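Local coordinates for protein pyocin S5 (Pseudomonas aeruginosa PAO1, PDB 6THK) that kills susceptible Pseudomonas aeruginosa as an imported bacteriocin, probably by forming a channel that depolarises the cytoplasmic membrane, at residues K389-L394 / T465-L470; G81-I86 / Q96-V101. The protein carries 1 engineered substitution. One frame throughout, in Å; residues are numbered along the deposited sequence.

Contact 1 of 2, residues K389-L394 / T465-L470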
ATOM      1  N   LYS A 389     -40.843  32.812 -46.065  1.00 49.62           N
ATOM      2  CA  LYS A 389     -40.395  33.877 -45.158  1.00 50.08           C
ATOM      3  C   LYS A 389     -40.066  33.375 -43.767  1.00 55.86           C
ATOM      4  O   LYS A 389     -39.060  33.814 -43.197  1.00 56.34           O
ATOM      5  CB  LYS A 389     -41.414  35.022 -45.095  1.00 52.84           C
ATOM      6  N   ALA A 390     -40.851  32.433 -43.266  1.00 53.77           N
ATOM      7  CA  ALA A 390     -40.644  31.850 -41.951  1.00 53.97           C
ATOM      8  C   ALA A 390     -39.312  31.124 -41.877  1.00 60.68           C
ATOM      9  O   ALA A 390     -38.594  31.227 -40.908  1.00 60.95           O
ATOM     10  CB  ALA A 390     -41.764  30.897 -41.626  1.00 54.50           C
ATOM     11  N   PHE A 391     -39.003  30.391 -42.927  1.00 58.50           N
ATOM     12  CA  PHE A 391     -37.780  29.649 -43.023  1.00 59.76           C
ATOM     13  C   PHE A 391     -36.559  30.553 -43.080  1.00 68.12           C
ATOM     14  O   PHE A 391     -35.524  30.199 -42.580  1.00 68.61           O
ATOM     15  CB  PHE A 391     -37.816  28.779 -44.254  1.00 61.35           C
ATOM     16  CG  PHE A 391     -38.506  27.472 -44.054  1.00 62.94           C
ATOM     17  CD1 PHE A 391     -38.173  26.657 -43.012  1.00 66.12           C
ATOM     18  CD2 PHE A 391     -39.465  27.049 -44.939  1.00 64.94           C
ATOM     19  CE1 PHE A 391     -38.789  25.443 -42.857  1.00 67.14           C
ATOM     20  CE2 PHE A 391     -40.089  25.836 -44.798  1.00 67.98           C
ATOM     21  CZ  PHE A 391     -39.754  25.033 -43.747  1.00 66.33           C
ATOM     22  N   ASP A 392     -36.695  31.712 -43.706  1.00 67.92           N
ATOM     23  CA  ASP A 392     -35.614  32.677 -43.833  1.00 68.75           C
ATOM     24  C   ASP A 392     -35.309  33.234 -42.467  1.00 75.58           C
ATOM     25  O   ASP A 392     -34.175  33.500 -42.169  1.00 76.77           O
ATOM     26  CB  ASP A 392     -36.004  33.834 -44.763  1.00 30.00           C
ATOM     27  CG  ASP A 392     -35.533  33.644 -46.192  1.00 30.00           C
ATOM     28  OD1 ASP A 392     -35.042  32.553 -46.509  1.00 30.00           O
ATOM     29  OD2 ASP A 392     -35.668  34.579 -47.013  1.00 30.00           O
ATOM     30  N   SER A 393     -36.327  33.416 -41.645  1.00 72.98           N
ATOM     31  CA  SER A 393     -36.171  33.959 -40.304  1.00 73.76           C
ATOM     32  C   SER A 393     -35.666  32.947 -39.278  1.00 79.02           C
ATOM     33  O   SER A 393     -35.495  33.270 -38.115  1.00 79.20           O
ATOM     34  CB  SER A 393     -37.509  34.521 -39.825  1.00 77.33           C
ATOM     35  OG  SER A 393     -37.541  34.677 -38.424  1.00 84.81           O
ATOM     36  N   LEU A 394     -35.478  31.720 -39.728  1.00 75.14           N
ATOM     37  CA  LEU A 394     -35.010  30.592 -38.909  1.00 74.85           C
ATOM     38  C   LEU A 394     -33.755  30.853 -38.109  1.00 77.55           C
ATOM     39  O   LEU A 394     -32.720  31.249 -38.648  1.00 76.77           O
ATOM     40  CB  LEU A 394     -34.832  29.310 -39.739  1.00 74.81           C
ATOM     41  CG  LEU A 394     -34.931  27.999 -38.963  1.00 78.98           C
ATOM     42  CD1 LEU A 394     -35.713  26.980 -39.745  1.00 78.71           C
ATOM     43  CD2 LEU A 394     -33.548  27.484 -38.551  1.00 80.20           C
ATOM     44  N   THR A 465     -38.612  28.457 -35.513  1.00 53.57           N
ATOM     45  CA  THR A 465     -39.164  29.209 -36.645  1.00 53.39           C
ATOM     46  C   THR A 465     -40.639  29.631 -36.422  1.00 56.85           C
ATOM     47  O   THR A 465     -41.403  28.802 -35.916  1.00 56.52           O
ATOM     48  CB  THR A 465     -39.149  28.238 -37.869  1.00 64.87           C
ATOM     49  OG1 THR A 465     -37.999  27.415 -37.827  1.00 72.61           O
ATOM     50  CG2 THR A 465     -39.204  28.914 -39.193  1.00 59.91           C
ATOM     51  N   PRO A 466     -41.092  30.827 -36.911  1.00 52.97           N
ATOM     52  CA  PRO A 466     -42.533  31.167 -36.856  1.00 52.46           C
ATOM     53  C   PRO A 466     -43.260  30.520 -38.054  1.00 54.12           C
ATOM     54  O   PRO A 466     -43.978  31.180 -38.839  1.00 52.23           O
ATOM     55  CB  PRO A 466     -42.546  32.712 -36.946  1.00 54.63           C
ATOM     56  CG  PRO A 466     -41.114  33.125 -37.263  1.00 59.09           C
ATOM     57  CD  PRO A 466     -40.324  31.895 -37.573  1.00 55.04           C
ATOM     58  N   ILE A 467     -43.075  29.188 -38.185  1.00 49.38           N
ATOM     59  CA  ILE A 467     -43.537  28.353 -39.293  1.00 47.32           C
ATOM     60  C   ILE A 467     -45.103  28.338 -39.469  1.00 49.80           C
ATOM     61  O   ILE A 467     -45.584  28.347 -40.626  1.00 50.00           O
ATOM     62  CB  ILE A 467     -42.913  26.918 -39.241  1.00 49.01           C
ATOM     63  CG1 ILE A 467     -43.150  26.188 -40.555  1.00 49.96           C
ATOM     64  CG2 ILE A 467     -43.330  26.071 -38.019  1.00 45.55           C
ATOM     65  CD1 ILE A 467     -42.102  25.525 -41.016  1.00 61.93           C
ATOM     66  N   GLY A 468     -45.841  28.366 -38.371  1.00 43.26           N
ATOM     67  CA  GLY A 468     -47.297  28.325 -38.403  1.00 41.64           C
ATOM     68  C   GLY A 468     -47.830  26.917 -38.600  1.00 44.02           C
ATOM     69  O   GLY A 468     -47.063  25.997 -38.906  1.00 43.89           O
ATOM     70  N   ILE A 469     -49.155  26.743 -38.450  1.00 39.61           N
ATOM     71  CA  ILE A 469     -49.837  25.437 -38.534  1.00 38.92           C
ATOM     72  C   ILE A 469     -49.686  24.804 -39.921  1.00 42.45           C
ATOM     73  O   ILE A 469     -49.436  23.599 -39.999  1.00 42.22           O
ATOM     74  CB  ILE A 469     -51.337  25.486 -38.038  1.00 40.85           C
ATOM     75  CG1 ILE A 469     -51.907  24.063 -37.855  1.00 41.67           C
ATOM     76  CG2 ILE A 469     -52.259  26.386 -38.914  1.00 38.09           C
ATOM     77  CD1 ILE A 469     -53.308  23.957 -37.235  1.00 55.01           C
ATOM     78  N   LEU A 470     -49.841  25.612 -40.964  1.00 37.99           N
ATOM     79  CA  LEU A 470     -49.730  25.163 -42.343  1.00 37.52           C
ATOM     80  C   LEU A 470     -48.316  24.711 -42.668  1.00 43.15           C
ATOM     81  O   LEU A 470     -48.117  23.596 -43.120  1.00 45.48           O
ATOM     82  CB  LEU A 470     -50.177  26.257 -43.307  1.00 35.91           C
ATOM     83  CG  LEU A 470     -50.089  25.900 -44.784  1.00 39.18           C
ATOM     84  CD1 LEU A 470     -50.874  24.638 -45.081  1.00 39.52           C
ATOM     85  CD2 LEU A 470     -50.562  27.043 -45.656  1.00 38.29           C
TER

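Contact 2 of 2, residues G81-I86 / Q96-V101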
ATOM      1  N   GLY A  81      42.427 -28.167  23.778  1.00 62.40           N
ATOM      2  CA  GLY A  81      42.272 -29.616  23.767  1.00 61.42           C
ATOM      3  C   GLY A  81      40.825 -30.034  23.854  1.00 65.41           C
ATOM      4  O   GLY A  81      40.430 -31.005  23.212  1.00 66.64           O
ATOM      5  N   LEU A  82      40.026 -29.281  24.629  1.00 61.12           N
ATOM      6  CA  LEU A  82      38.584 -29.490  24.812  1.00 60.95           C
ATOM      7  C   LEU A  82      37.813 -29.019  23.567  1.00 65.79           C
ATOM      8  O   LEU A  82      36.851 -29.673  23.154  1.00 65.04           O
ATOM      9  CB  LEU A  82      38.119 -28.724  26.064  1.00 60.99           C
ATOM     10  CG  LEU A  82      36.902 -29.238  26.830  1.00 65.45           C
ATOM     11  CD1 LEU A  82      36.929 -30.741  26.976  1.00 66.01           C
ATOM     12  CD2 LEU A  82      36.816 -28.583  28.198  1.00 65.71           C
ATOM     13  N   LEU A  83      38.253 -27.895  22.960  1.00 63.49           N
ATOM     14  CA  LEU A  83      37.650 -27.357  21.740  1.00 64.02           C
ATOM     15  C   LEU A  83      37.855 -28.339  20.590  1.00 72.13           C
ATOM     16  O   LEU A  83      36.910 -28.613  19.849  1.00 72.76           O
ATOM     17  CB  LEU A  83      38.223 -25.975  21.396  1.00 63.53           C
ATOM     18  CG  LEU A  83      37.592 -24.787  22.130  1.00 67.60           C
ATOM     19  CD1 LEU A  83      38.450 -23.558  22.008  1.00 67.63           C
ATOM     20  CD2 LEU A  83      36.196 -24.488  21.621  1.00 69.15           C
ATOM     21  N   LYS A  84      39.063 -28.942  20.517  1.00 70.58           N
ATOM     22  CA  LYS A  84      39.437 -29.954  19.529  1.00 71.08           C
ATOM     23  C   LYS A  84      38.609 -31.221  19.702  1.00 77.16           C
ATOM     24  O   LYS A  84      38.405 -31.949  18.733  1.00 77.16           O
ATOM     25  CB  LYS A  84      40.928 -30.289  19.626  1.00 73.38           C
ATOM     26  N   GLN A  85      38.129 -31.486  20.927  1.00 75.11           N
ATOM     27  CA  GLN A  85      37.304 -32.657  21.183  1.00 76.15           C
ATOM     28  C   GLN A  85      35.898 -32.450  20.621  1.00 84.22           C
ATOM     29  O   GLN A  85      35.392 -33.329  19.921  1.00 84.66           O
ATOM     30  CB  GLN A  85      37.274 -33.005  22.676  1.00 77.40           C
ATOM     31  CG  GLN A  85      38.555 -33.673  23.215  1.00 83.58           C
ATOM     32  CD  GLN A  85      38.735 -35.120  22.811  1.00 94.16           C
ATOM     33  OE1 GLN A  85      37.833 -35.953  22.926  1.00 85.78           O
ATOM     34  NE2 GLN A  85      39.916 -35.445  22.332  1.00 90.59           N
ATOM     35  N   ILE A  86      35.304 -31.263  20.868  1.00 82.04           N
ATOM     36  CA  ILE A  86      33.971 -30.888  20.383  1.00 82.13           C
ATOM     37  C   ILE A  86      33.891 -30.888  18.845  1.00 87.84           C
ATOM     38  O   ILE A  86      32.970 -31.489  18.284  1.00 87.84           O
ATOM     39  CB  ILE A  86      33.524 -29.532  21.001  1.00 85.01           C
ATOM     40  CG1 ILE A  86      33.344 -29.666  22.530  1.00 84.90           C
ATOM     41  CG2 ILE A  86      32.247 -28.992  20.328  1.00 85.90           C
ATOM     42  CD1 ILE A  86      33.247 -28.382  23.282  1.00 88.49           C
ATOM     43  N   GLN A  96      31.054 -19.059  19.629  1.00 61.50           N
ATOM     44  CA  GLN A  96      30.201 -19.473  20.728  1.00 60.84           C
ATOM     45  C   GLN A  96      30.805 -20.676  21.438  1.00 64.30           C
ATOM     46  O   GLN A  96      30.807 -20.752  22.658  1.00 63.41           O
ATOM     47  CB  GLN A  96      28.804 -19.804  20.229  1.00 62.18           C
ATOM     48  CG  GLN A  96      27.785 -19.962  21.339  1.00 85.35           C
ATOM     49  CD  GLN A  96      27.474 -18.648  22.025  1.00108.14           C
ATOM     50  OE1 GLN A  96      28.316 -18.078  22.716  1.00102.81           O
ATOM     51  NE2 GLN A  96      26.256 -18.163  21.839  1.00101.20           N
ATOM     52  N   GLU A  97      31.303 -21.621  20.656  1.00 61.11           N
ATOM     53  CA  GLU A  97      31.947 -22.822  21.184  1.00 61.48           C
ATOM     54  C   GLU A  97      33.162 -22.483  22.069  1.00 65.45           C
ATOM     55  O   GLU A  97      33.304 -23.070  23.139  1.00 66.00           O
ATOM     56  CB  GLU A  97      32.295 -23.803  20.056  1.00 62.78           C
ATOM     57  CG  GLU A  97      31.067 -24.542  19.547  1.00 70.39           C
ATOM     58  CD  GLU A  97      31.294 -25.519  18.412  1.00 76.66           C
ATOM     59  OE1 GLU A  97      32.222 -25.295  17.600  1.00 61.03           O
ATOM     60  OE2 GLU A  97      30.538 -26.514  18.334  1.00 66.17           O
ATOM     61  N   ARG A  98      33.964 -21.474  21.654  1.00 60.30           N
ATOM     62  CA  ARG A  98      35.141 -20.939  22.340  1.00 59.15           C
ATOM     63  C   ARG A  98      34.736 -20.313  23.679  1.00 61.41           C
ATOM     64  O   ARG A  98      35.312 -20.657  24.709  1.00 61.19           O
ATOM     65  CB  ARG A  98      35.845 -19.903  21.444  1.00 60.17           C
ATOM     66  CG  ARG A  98      37.368 -20.014  21.458  1.00 74.44           C
ATOM     67  CD  ARG A  98      38.011 -19.520  20.174  1.00 81.27           C
ATOM     68  NE  ARG A  98      38.550 -20.604  19.346  1.00 92.93           N
ATOM     69  CZ  ARG A  98      38.415 -20.676  18.023  1.00112.03           C
ATOM     70  NH1 ARG A  98      37.744 -19.738  17.363  1.00103.30           N
ATOM     71  NH2 ARG A  98      38.945 -21.692  17.351  1.00 95.87           N
ATOM     72  N   VAL A  99      33.721 -19.436  23.662  1.00 56.86           N
ATOM     73  CA  VAL A  99      33.164 -18.745  24.829  1.00 56.15           C
ATOM     74  C   VAL A  99      32.639 -19.762  25.857  1.00 60.33           C
ATOM     75  O   VAL A  99      32.919 -19.625  27.045  1.00 58.16           O
ATOM     76  CB  VAL A  99      32.071 -17.724  24.385  1.00 59.59           C
ATOM     77  CG1 VAL A  99      31.221 -17.242  25.559  1.00 59.19           C
ATOM     78  CG2 VAL A  99      32.694 -16.538  23.662  1.00 59.35           C
ATOM     79  N   ASP A 100      31.907 -20.790  25.382  1.00 59.03           N
ATOM     80  CA  ASP A 100      31.306 -21.839  26.212  1.00 59.67           C
ATOM     81  C   ASP A 100      32.338 -22.694  26.963  1.00 62.78           C
ATOM     82  O   ASP A 100      32.155 -22.944  28.156  1.00 62.69           O
ATOM     83  CB  ASP A 100      30.344 -22.716  25.378  1.00 62.45           C
ATOM     84  CG  ASP A 100      29.009 -22.070  24.987  1.00 83.25           C
ATOM     85  OD1 ASP A 100      28.721 -20.951  25.467  1.00 85.25           O
ATOM     86  OD2 ASP A 100      28.243 -22.702  24.215  1.00 92.12           O
ATOM     87  N   VAL A 101      33.412 -23.126  26.274  1.00 58.63           N
ATOM     88  CA  VAL A 101      34.492 -23.924  26.858  1.00 58.82           C
ATOM     89  C   VAL A 101      35.286 -23.067  27.861  1.00 62.42           C
ATOM     90  O   VAL A 101      35.440 -23.470  29.009  1.00 62.66           O
ATOM     91  CB  VAL A 101      35.390 -24.580  25.765  1.00 63.49           C
ATOM     92  CG1 VAL A 101      36.655 -25.195  26.362  1.00 63.28           C
ATOM     93  CG2 VAL A 101      34.613 -25.628  24.974  1.00 63.37           C
TER

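Contact 1 of 2, residues K389-L394 / T465-L470
Ala390 and Ile467 approach to 5.3 Å between CA atoms, and Leu394 and Thr465 to 4.9 Å, where the end of helix 381-392 meets the link between helices 451-464 and 468-481. No hydrogen bond crosses. The CB of Ala390 points at the link and sits 3.6 Å from Pro466 O and 3.9 Å from Ile467 CA. Pro466 is the centre of an inverse gamma turn, with Ile467 N hydrogen-bonded to Thr465 O. This turn belongs to the colicin pore-forming domain, a helical bundle, and falls within a predicted transmembrane stretch. Thr465 CG2 lies anti to the backbone N, on the side of Ala390 O, but the modelled approach is too close to be trusted. Thr465 OG1 hydrogen-bonds to Thr461 O in helix 451-464. On the buried side, chi1 of Ile467 (-167°) sets CG1 anti to its own nitrogen. An off-staggered chi2 of 136° then brings CD1 to within 3.6 Å of Phe391 CZ, at an oblique approach to the ring. The Phe391 ring also meets Phe426 of helix 419-431, and both Phe391 and Ile467 touch Val475 of helix 468-481. At the exposed margin, Ser393 OG lies 4.0 Å from Pro466 CD.

Contact 2 of 2, residues G81-I86 / Q96-V101
A helical hairpin brings Leu83 of helix 42-87 against Arg98 of helix 95-121, beside the short loop that joins the two helices. The axes of segments 81-86 and 96-101 come within 10.1 Å, with an angle of 131° between their N-to-C directions. The packing is mostly aliphatic. Val101 splits its two methyls: CG1 takes Leu82 CB at 3.8 Å, and CG2 meets Ile86 CD1 at 3.5 Å. Leu83 CD2 also reaches Val101 CG2 and rests near the Glu97 carbonyl oxygen. Leu83 CG stands anti to the carbonyl carbon (chi1 -83°), and the end of this side chain bends in towards helix 95-121. Its other methyl, CD1, lies 3.7 Å from Arg98 CG, and the two side chains cross at about a right angle. The CB of Arg98 points away from helix 42-87, and its side chain also touches Gln191 of helix 157-212. Ala93 in the connecting loop touches both Leu83 and Arg98. Ile86 and Glu97 run past each other in opposite directions. The Glu97 carboxylate forms a salt bridge through OE2 with Arg91 in the connection, while the same oxygen lies 3.6 Å from Ile86 CG2.

How the contacts relate
Neither contact has a hydrogen bond across it, and both are partly buried. Contact 1 is the more interior: four of its seven touching residues are buried, against two of six in contact 2. Contact 2 packs two successive helices against each other at an oblique, roughly antiparallel angle, close to their short connection. Contact 1 sets a helix end against an interhelical link some seventy residues later, inside the pore-forming domain. It joins an alanine to a proline-centred turn and adds one aromatic-aliphatic pair, whereas contact 2 relies on branched aliphatic side chains and has a charged margin. The two share no helix. The centres of contacts 1 and 2 are about 114 Å apart, on opposite sides of the chain's centre.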